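Local coordinates for protein periplasmic beta-glucosidase (Pseudomonas aeruginosa, PDB 6R5T) that probably hydrolyses terminal, non-reducing beta-D-glucosyl residues, releasing beta-D-glucose, as a family 3 glycoside hydrolase of the periplasm, at residues Ala359-Leu373 with Glu528-Ser541. The protein carries 1 engineered substitution. Sequence-based numbering, arbitrary orientation. Where two conformers were deposited one is given.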
ATOM      1  N   ALA A 359     -14.248  28.856  -8.551  1.00 14.25           N
ATOM      2  CA  ALA A 359     -13.370  28.649  -7.375  1.00 15.25           C
ATOM      3  C   ALA A 359     -14.176  28.736  -6.076  1.00 14.61           C
ATOM      4  O   ALA A 359     -13.908  27.946  -5.157  1.00 15.41           O
ATOM      5  CB  ALA A 359     -12.231  29.616  -7.359  1.00 15.21           C
ATOM      6  N   ARG A 360     -15.258  29.506  -6.052  1.00 13.36           N
ATOM      7  CA  ARG A 360     -16.076  29.542  -4.814  1.00 15.77           C
ATOM      8  C   ARG A 360     -16.652  28.153  -4.498  1.00 14.97           C
ATOM      9  O   ARG A 360     -16.835  27.868  -3.309  1.00 17.16           O
ATOM     10  CB  ARG A 360     -17.280  30.489  -4.980  1.00 18.05           C
ATOM     11  CG  ARG A 360     -16.977  31.974  -4.974  1.00 20.20           C
ATOM     12  CD  ARG A 360     -18.273  32.686  -5.436  1.00 20.11           C
ATOM     13  NE  ARG A 360     -18.004  34.111  -5.565  1.00 26.00           N
ATOM     14  CZ  ARG A 360     -18.642  34.970  -6.351  1.00 25.78           C
ATOM     15  NH1 ARG A 360     -19.666  34.586  -7.086  1.00 27.73           N
ATOM     16  NH2 ARG A 360     -18.271  36.237  -6.346  1.00 27.83           N
ATOM     17  N   GLU A 361     -17.010  27.377  -5.520  1.00 13.03           N
ATOM     18  CA  GLU A 361     -17.778  26.142  -5.368  1.00 14.60           C
ATOM     19  C   GLU A 361     -16.946  24.998  -4.792  1.00 14.73           C
ATOM     20  O   GLU A 361     -17.550  24.077  -4.268  1.00 20.62           O
ATOM     21  CB  GLU A 361     -18.381  25.714  -6.700  1.00 15.76           C
ATOM     22  CG  GLU A 361     -19.390  26.713  -7.274  1.00 18.64           C
ATOM     23  CD  GLU A 361     -20.624  26.940  -6.401  1.00 25.96           C
ATOM     24  OE1 GLU A 361     -20.963  26.024  -5.597  1.00 26.47           O
ATOM     25  OE2 GLU A 361     -21.204  28.053  -6.471  1.00 26.36           O
ATOM     26  N   GLY A 362     -15.634  25.084  -4.903  1.00 16.52           N
ATOM     27  CA  GLY A 362     -14.710  24.003  -4.512  1.00 18.61           C
ATOM     28  C   GLY A 362     -14.244  24.139  -3.065  1.00 15.63           C
ATOM     29  O   GLY A 362     -13.638  23.178  -2.525  1.00 15.40           O
ATOM     30  N   LEU A 363     -14.455  25.299  -2.451  1.00 13.84           N
ATOM     31  CA  LEU A 363     -13.885  25.538  -1.106  1.00 12.86           C
ATOM     32  C   LEU A 363     -14.653  24.725  -0.070  1.00 13.05           C
ATOM     33  O   LEU A 363     -15.912  24.660  -0.150  1.00 13.89           O
ATOM     34  CB  LEU A 363     -13.954  27.028  -0.770  1.00 12.43           C
ATOM     35  CG  LEU A 363     -13.282  27.933  -1.796  1.00 13.81           C
ATOM     36  CD1 LEU A 363     -13.439  29.376  -1.352  1.00 15.31           C
ATOM     37  CD2 LEU A 363     -11.838  27.601  -2.045  1.00 14.02           C
ATOM     38  N   VAL A 364     -13.930  24.062   0.833  1.00 11.27           N
ATOM     39  CA  VAL A 364     -14.563  23.112   1.778  1.00 11.62           C
ATOM     40  C   VAL A 364     -14.379  23.640   3.182  1.00 12.58           C
ATOM     41  O   VAL A 364     -13.220  23.780   3.671  1.00 12.47           O
ATOM     42  CB  VAL A 364     -14.024  21.660   1.638  1.00 12.24           C
ATOM     43  CG1 VAL A 364     -14.761  20.750   2.594  1.00 11.37           C
ATOM     44  CG2 VAL A 364     -14.142  21.130   0.229  1.00 12.09           C
ATOM     45  N   LEU A 365     -15.480  23.897   3.862  1.00 12.28           N
ATOM     46  CA  LEU A 365     -15.390  24.284   5.285  1.00 12.61           C
ATOM     47  C   LEU A 365     -15.230  23.021   6.108  1.00 11.92           C
ATOM     48  O   LEU A 365     -16.128  22.154   6.127  1.00 12.44           O
ATOM     49  CB  LEU A 365     -16.660  25.067   5.656  1.00 13.53           C
ATOM     50  CG  LEU A 365     -16.671  25.593   7.085  1.00 13.44           C
ATOM     51  CD1 LEU A 365     -15.541  26.583   7.330  1.00 12.33           C
ATOM     52  CD2 LEU A 365     -18.014  26.251   7.374  1.00 12.88           C
ATOM     53  N   LEU A 366     -14.109  22.870   6.783  1.00 12.27           N
ATOM     54  CA  LEU A 366     -13.820  21.663   7.567  1.00 12.79           C
ATOM     55  C   LEU A 366     -14.158  21.850   9.051  1.00 12.82           C
ATOM     56  O   LEU A 366     -14.369  20.837   9.719  1.00 13.70           O
ATOM     57  CB  LEU A 366     -12.356  21.292   7.391  1.00 13.79           C
ATOM     58  CG  LEU A 366     -11.969  20.781   5.991  1.00 13.00           C
ATOM     59  CD1 LEU A 366     -10.510  20.497   5.916  1.00 14.79           C
ATOM     60  CD2 LEU A 366     -12.756  19.539   5.659  1.00 15.05           C
ATOM     61  N   LYS A 367     -14.122  23.077   9.554  1.00 13.20           N
ATOM     62  CA  LYS A 367     -14.371  23.348  10.992  1.00 12.58           C
ATOM     63  C   LYS A 367     -14.794  24.801  11.125  1.00 13.21           C
ATOM     64  O   LYS A 367     -14.277  25.637  10.417  1.00 14.63           O
ATOM     65  CB  LYS A 367     -13.142  23.110  11.854  1.00 13.12           C
ATOM     66  CG  LYS A 367     -13.366  23.299  13.353  1.00 13.88           C
ATOM     67  CD  LYS A 367     -12.156  23.066  14.212  1.00 16.38           C
ATOM     68  CE  LYS A 367     -12.530  23.239  15.685  1.00 16.80           C
ATOM     69  NZ  LYS A 367     -11.372  23.088  16.589  1.00 18.88           N
ATOM     70  N   ASN A 368     -15.741  25.079  12.025  1.00 13.77           N
ATOM     71  CA  ASN A 368     -16.182  26.455  12.257  1.00 14.73           C
ATOM     72  C   ASN A 368     -16.766  26.516  13.671  1.00 16.46           C
ATOM     73  O   ASN A 368     -17.975  26.372  13.800  1.00 20.09           O
ATOM     74  CB  ASN A 368     -17.219  26.915  11.256  1.00 15.65           C
ATOM     75  CG  ASN A 368     -17.493  28.411  11.329  1.00 16.41           C
ATOM     76  OD1 ASN A 368     -16.672  29.178  11.825  1.00 17.60           O
ATOM     77  ND2 ASN A 368     -18.639  28.805  10.831  1.00 15.16           N
ATOM     78  N   ARG A 369     -15.929  26.779  14.654  1.00 18.50           N
ATOM     79  CA  ARG A 369     -16.329  26.768  16.092  1.00 21.44           C
ATOM     80  C   ARG A 369     -17.137  28.041  16.375  1.00 22.03           C
ATOM     81  O   ARG A 369     -16.629  29.163  16.120  1.00 20.98           O
ATOM     82  CB  ARG A 369     -15.078  26.661  16.975  1.00 24.87           C
ATOM     83  CG  ARG A 369     -15.336  26.588  18.483  1.00 30.60           C
ATOM     84  CD  ARG A 369     -14.092  26.767  19.354  1.00 38.14           C
ATOM     85  NE  ARG A 369     -13.924  28.179  19.697  1.00 49.12           N
ATOM     86  CZ  ARG A 369     -12.925  28.746  20.373  1.00 61.75           C
ATOM     87  NH1 ARG A 369     -11.901  28.037  20.829  1.00 67.73           N
ATOM     88  NH2 ARG A 369     -12.959  30.056  20.572  1.00 64.97           N
ATOM     89  N   ASP A 370     -18.337  27.849  16.925  1.00 22.88           N
ATOM     90  CA  ASP A 370     -19.172  28.915  17.542  1.00 26.09           C
ATOM     91  C   ASP A 370     -19.406  30.027  16.512  1.00 26.75           C
ATOM     92  O   ASP A 370     -19.464  31.180  16.870  1.00 24.05           O
ATOM     93  CB  ASP A 370     -18.505  29.369  18.839  1.00 32.08           C
ATOM     94  CG  ASP A 370     -18.502  28.300  19.951  1.00 40.35           C
ATOM     95  OD1 ASP A 370     -19.365  27.371  19.947  1.00 46.66           O
ATOM     96  OD2 ASP A 370     -17.622  28.369  20.831  1.00 54.86           O
ATOM     97  N   GLY A 371     -19.551  29.683  15.238  1.00 27.41           N
ATOM     98  CA  GLY A 371     -19.921  30.681  14.217  1.00 26.06           C
ATOM     99  C   GLY A 371     -18.878  31.767  14.029  1.00 23.22           C
ATOM    100  O   GLY A 371     -19.258  32.880  13.654  1.00 22.54           O
ATOM    101  N   LEU A 372     -17.590  31.477  14.199  1.00 21.32           N
ATOM    102  CA  LEU A 372     -16.527  32.476  13.917  1.00 19.48           C
ATOM    103  C   LEU A 372     -16.627  32.960  12.466  1.00 19.27           C
ATOM    104  O   LEU A 372     -16.596  34.198  12.226  1.00 19.00           O
ATOM    105  CB  LEU A 372     -15.163  31.869  14.191  1.00 18.98           C
ATOM    106  CG  LEU A 372     -13.967  32.766  13.898  1.00 19.48           C
ATOM    107  CD1 LEU A 372     -14.081  34.101  14.644  1.00 22.84           C
ATOM    108  CD2 LEU A 372     -12.696  32.026  14.206  1.00 20.27           C
ATOM    109  N   LEU A 373     -16.776  32.040  11.511  1.00 16.07           N
ATOM    110  CA  LEU A 373     -17.031  32.413  10.122  1.00 16.10           C
ATOM    111  C   LEU A 373     -18.527  32.444   9.929  1.00 14.81           C
ATOM    112  O   LEU A 373     -19.265  31.621  10.483  1.00 16.77           O
ATOM    113  CB  LEU A 373     -16.366  31.426   9.148  1.00 15.17           C
ATOM    114  CG  LEU A 373     -14.850  31.343   9.234  1.00 16.39           C
ATOM    115  CD1 LEU A 373     -14.353  30.336   8.210  1.00 16.77           C
ATOM    116  CD2 LEU A 373     -14.207  32.709   9.026  1.00 16.60           C
ATOM    117  N   GLU A 528      -4.793  20.506  14.026  1.00 12.80           N
ATOM    118  CA  GLU A 528      -5.578  21.651  13.502  1.00 13.85           C
ATOM    119  C   GLU A 528      -7.063  21.489  13.848  1.00 14.42           C
ATOM    120  O   GLU A 528      -7.723  22.451  14.280  1.00 14.33           O
ATOM    121  CB  GLU A 528      -5.337  21.785  11.996  1.00 14.39           C
ATOM    122  CG  GLU A 528      -3.906  22.139  11.641  1.00 14.27           C
ATOM    123  CD  GLU A 528      -2.877  21.004  11.689  1.00 15.38           C
ATOM    124  OE1 GLU A 528      -3.227  19.804  11.924  1.00 14.31           O
ATOM    125  OE2 GLU A 528      -1.658  21.292  11.549  1.00 16.82           O
ATOM    126  N   GLN A 529      -7.601  20.290  13.645  1.00 13.17           N
ATOM    127  CA  GLN A 529      -9.036  20.059  13.936  1.00 14.29           C
ATOM    128  C   GLN A 529      -9.297  20.273  15.457  1.00 15.27           C
ATOM    129  O   GLN A 529     -10.414  20.664  15.828  1.00 15.59           O
ATOM    130  CB  GLN A 529      -9.435  18.670  13.441  1.00 15.39           C
ATOM    131  CG  GLN A 529     -10.876  18.279  13.793  1.00 17.42           C
ATOM    132  CD  GLN A 529     -11.945  19.174  13.218  1.00 17.11           C
ATOM    133  OE1 GLN A 529     -11.765  19.823  12.198  1.00 19.27           O
ATOM    134  NE2 GLN A 529     -13.078  19.232  13.913  1.00 22.63           N
ATOM    135  N   GLU A 530      -8.333  19.980  16.312  1.00 14.67           N
ATOM    136  CA  GLU A 530      -8.508  20.157  17.773  1.00 18.34           C
ATOM    137  C   GLU A 530      -8.357  21.645  18.149  1.00 18.45           C
ATOM    138  O   GLU A 530      -9.099  22.121  19.052  1.00 22.73           O
ATOM    139  CB  GLU A 530      -7.504  19.283  18.488  1.00 20.88           C
ATOM    140  CG  GLU A 530      -7.677  19.251  19.989  1.00 31.56           C
ATOM    141  CD  GLU A 530      -9.077  18.897  20.473  1.00 40.45           C
ATOM    142  OE1 GLU A 530      -9.482  19.491  21.493  1.00 56.72           O
ATOM    143  OE2 GLU A 530      -9.756  18.017  19.864  1.00 48.92           O
ATOM    144  N   ASN A 531      -7.468  22.382  17.498  1.00 15.94           N
ATOM    145  CA  ASN A 531      -7.019  23.688  18.039  1.00 17.38           C
ATOM    146  C   ASN A 531      -7.481  24.882  17.207  1.00 18.02           C
ATOM    147  O   ASN A 531      -7.593  26.003  17.745  1.00 19.81           O
ATOM    148  CB  ASN A 531      -5.499  23.688  18.156  1.00 16.41           C
ATOM    149  CG  ASN A 531      -5.057  22.799  19.278  1.00 20.64           C
ATOM    150  OD1 ASN A 531      -5.116  23.241  20.425  1.00 25.46           O
ATOM    151  ND2 ASN A 531      -4.666  21.558  19.016  1.00 16.09           N
ATOM    152  N   ALA A 532      -7.562  24.767  15.874  1.00 15.00           N
ATOM    153  CA  ALA A 532      -7.959  25.948  15.082  1.00 16.68           C
ATOM    154  C   ALA A 532      -9.396  26.303  15.427  1.00 15.99           C
ATOM    155  O   ALA A 532     -10.183  25.405  15.759  1.00 18.99           O
ATOM    156  CB  ALA A 532      -7.840  25.723  13.605  1.00 18.66           C
ATOM    157  N   ASP A 533      -9.780  27.556  15.284  1.00 15.73           N
ATOM    158  CA  ASP A 533     -11.198  27.900  15.518  1.00 17.36           C
ATOM    159  C   ASP A 533     -12.001  27.685  14.240  1.00 16.94           C
ATOM    160  O   ASP A 533     -13.164  27.397  14.336  1.00 18.52           O
ATOM    161  CB  ASP A 533     -11.322  29.320  16.036  1.00 19.82           C
ATOM    162  CG  ASP A 533     -10.612  29.428  17.383  1.00 24.59           C
ATOM    163  OD1 ASP A 533     -10.965  28.647  18.304  1.00 26.58           O
ATOM    164  OD2 ASP A 533      -9.617  30.173  17.483  1.00 22.14           O
ATOM    165  N   ALA A 534     -11.402  27.852  13.053  1.00 15.06           N
ATOM    166  CA  ALA A 534     -12.107  27.516  11.811  1.00 13.36           C
ATOM    167  C   ALA A 534     -11.068  27.040  10.810  1.00 13.24           C
ATOM    168  O   ALA A 534      -9.885  27.441  10.925  1.00 14.60           O
ATOM    169  CB  ALA A 534     -12.901  28.654  11.233  1.00 13.96           C
ATOM    170  N   ILE A 535     -11.475  26.186   9.887  1.00 12.69           N
ATOM    171  CA  ILE A 535     -10.543  25.626   8.861  1.00 12.79           C
ATOM    172  C   ILE A 535     -11.263  25.608   7.527  1.00 12.61           C
ATOM    173  O   ILE A 535     -12.336  25.030   7.455  1.00 13.02           O
ATOM    174  CB  ILE A 535     -10.110  24.193   9.205  1.00 13.33           C
ATOM    175  CG1 ILE A 535      -9.440  24.072  10.560  1.00 13.38           C
ATOM    176  CG2 ILE A 535      -9.197  23.634   8.113  1.00 13.64           C
ATOM    177  CD1 ILE A 535      -9.178  22.672  10.996  1.00 13.64           C
ATOM    178  N   LEU A 536     -10.679  26.266   6.535  1.00 12.84           N
ATOM    179  CA  LEU A 536     -11.237  26.324   5.174  1.00 12.68           C
ATOM    180  C   LEU A 536     -10.201  25.685   4.246  1.00 12.82           C
ATOM    181  O   LEU A 536      -9.085  26.158   4.140  1.00 13.61           O
ATOM    182  CB  LEU A 536     -11.525  27.759   4.755  1.00 13.10           C
ATOM    183  CG  LEU A 536     -12.173  27.948   3.395  1.00 13.50           C
ATOM    184  CD1 LEU A 536     -13.591  27.319   3.398  1.00 13.84           C
ATOM    185  CD2 LEU A 536     -12.176  29.426   2.980  1.00 14.77           C
ATOM    186  N   GLU A 537     -10.595  24.595   3.610  1.00 11.73           N
ATOM    187  CA  GLU A 537      -9.775  23.910   2.590  1.00 12.67           C
ATOM    188  C   GLU A 537      -9.939  24.644   1.258  1.00 13.64           C
ATOM    189  O   GLU A 537     -11.088  24.689   0.759  1.00 12.43           O
ATOM    190  CB  GLU A 537     -10.222  22.456   2.525  1.00 12.64           C
ATOM    191  CG  GLU A 537      -9.641  21.698   1.341  1.00 13.26           C
ATOM    192  CD  GLU A 537      -8.158  21.539   1.472  1.00 14.02           C
ATOM    193  OE1 GLU A 537      -7.733  20.508   2.048  1.00 15.53           O
ATOM    194  OE2 GLU A 537      -7.401  22.451   1.034  1.00 13.09           O
ATOM    195  N   THR A 538      -8.861  25.191   0.693  1.00 11.47           N
ATOM    196  CA  THR A 538      -8.957  25.956  -0.559  1.00 12.19           C
ATOM    197  C   THR A 538      -8.149  25.296  -1.673  1.00 12.56           C
ATOM    198  O   THR A 538      -8.083  25.861  -2.795  1.00 14.06           O
ATOM    199  CB  THR A 538      -8.501  27.414  -0.378  1.00 12.34           C
ATOM    200  OG1 THR A 538      -7.075  27.524  -0.343  1.00 12.73           O
ATOM    201  CG2 THR A 538      -9.115  27.999   0.872  1.00 13.63           C
ATOM    202  N   TRP A 539      -7.548  24.134  -1.429  1.00 11.52           N
ATOM    203  CA  TRP A 539      -6.821  23.408  -2.489  1.00 12.47           C
ATOM    204  C   TRP A 539      -5.763  24.339  -3.074  1.00 12.15           C
ATOM    205  O   TRP A 539      -5.078  25.007  -2.296  1.00 13.47           O
ATOM    206  CB  TRP A 539      -7.796  22.895  -3.532  1.00 12.13           C
ATOM    207  CG  TRP A 539      -9.005  22.215  -2.993  1.00 13.22           C
ATOM    208  CD1 TRP A 539     -10.269  22.705  -2.997  1.00 13.34           C
ATOM    209  CD2 TRP A 539      -9.050  20.925  -2.392  1.00 12.44           C
ATOM    210  NE1 TRP A 539     -11.115  21.800  -2.441  1.00 14.92           N
ATOM    211  CE2 TRP A 539     -10.405  20.683  -2.085  1.00 15.26           C
ATOM    212  CE3 TRP A 539      -8.090  19.953  -2.054  1.00 13.66           C
ATOM    213  CZ2 TRP A 539     -10.817  19.517  -1.458  1.00 16.01           C
ATOM    214  CZ3 TRP A 539      -8.517  18.800  -1.423  1.00 14.75           C
ATOM    215  CH2 TRP A 539      -9.858  18.586  -1.142  1.00 15.54           C
ATOM    216  N   PHE A 540      -5.637  24.428  -4.391  1.00 12.59           N
ATOM    217  CA  PHE A 540      -5.000  25.598  -5.054  1.00 12.89           C
ATOM    218  C   PHE A 540      -6.118  26.170  -5.910  1.00 12.56           C
ATOM    219  O   PHE A 540      -6.569  25.476  -6.835  1.00 13.79           O
ATOM    220  CB  PHE A 540      -3.742  25.229  -5.842  1.00 12.65           C
ATOM    221  CG  PHE A 540      -2.629  24.626  -5.022  1.00 12.84           C
ATOM    222  CD1 PHE A 540      -2.051  25.334  -3.972  1.00 13.10           C
ATOM    223  CD2 PHE A 540      -2.228  23.341  -5.242  1.00 13.53           C
ATOM    224  CE1 PHE A 540      -1.053  24.774  -3.198  1.00 14.87           C
ATOM    225  CE2 PHE A 540      -1.238  22.771  -4.459  1.00 15.25           C
ATOM    226  CZ  PHE A 540      -0.657  23.490  -3.437  1.00 13.84           C
ATOM    227  N   SER A 541      -6.628  27.356  -5.588  1.00 12.90           N
ATOM    228  CA  SER A 541      -7.944  27.825  -6.119  0.64 13.58           C
ATOM    229  C   SER A 541      -7.833  28.654  -7.415  1.00 14.74           C
ATOM    230  O   SER A 541      -8.877  29.069  -7.928  1.00 14.97           O
ATOM    231  CB  SER A 541      -8.705  28.545  -5.051  0.64 14.67           C
ATOM    232  OG  SER A 541      -9.425  27.597  -4.262  0.64 14.90           O
TER
HETATM  233  O   HOH W   1     -11.816  26.059  -5.074  1.00 21.85           O
HETATM  234  O   HOH W   2     -15.260  20.214  12.299  1.00 28.84           O
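Ile535 stands opposite two residues, Leu366 and Lys367, so the register slips by one: a classic beta bulge between the antiparallel strands 364-368 and 534-537. Ile535 O receives Leu366 N at 2.9 Å and, more weakly, Lys367 N at 3.4 Å. The bulge delivers two side chains to one knob: Ile535 sets CG2 against Leu366 CB and CD1, and CG1 and CD1 against Lys367 CB. On one side of the bulge Val364 and Glu537 form a hydrogen-bonded pair; on the other, Ile535 N returns a bond to Lys367 O.

Lys367 is fully extended from CB (chi1 -177°), which carries it past the Gln529 amide, whose OE1 is hydrogen-bonded to Tyr608 OH, to the end of helix 526-531. There NZ bonds Gln529 O and Ala532 O, each at 2.7 Å, so the ammonium ties the helix end to the turn that follows it. On the face that carries Asn368 and Ala534, the Ala534 methyl sits against Leu373 CD1 at 3.8 Å. Asn368 fixes that wall through two bonds: Leu373 N donates to Asn368 OD1, and Asn368 ND2 donates to Leu373 O.

At the opposite end, Trp539 points NE1 at Gly362 O (2.9 Å), the oxygen lying 3° from the ring plane, while Glu537 CG covers one ring face. Leu363 pushes CD2 against Thr538 CA (3.6 Å) and CB.

Strand 364-368 is the outermost strand at one end of the mixed sheet in the C-terminal domain, with Leu365 also bonded through its backbone to Leu614. It lies beside strand 534-537, whose far side pairs in parallel with strand 513-518. Helix 545-553 packs on Leu363 and Leu536 through Val552, and on Ala359 through Ala548.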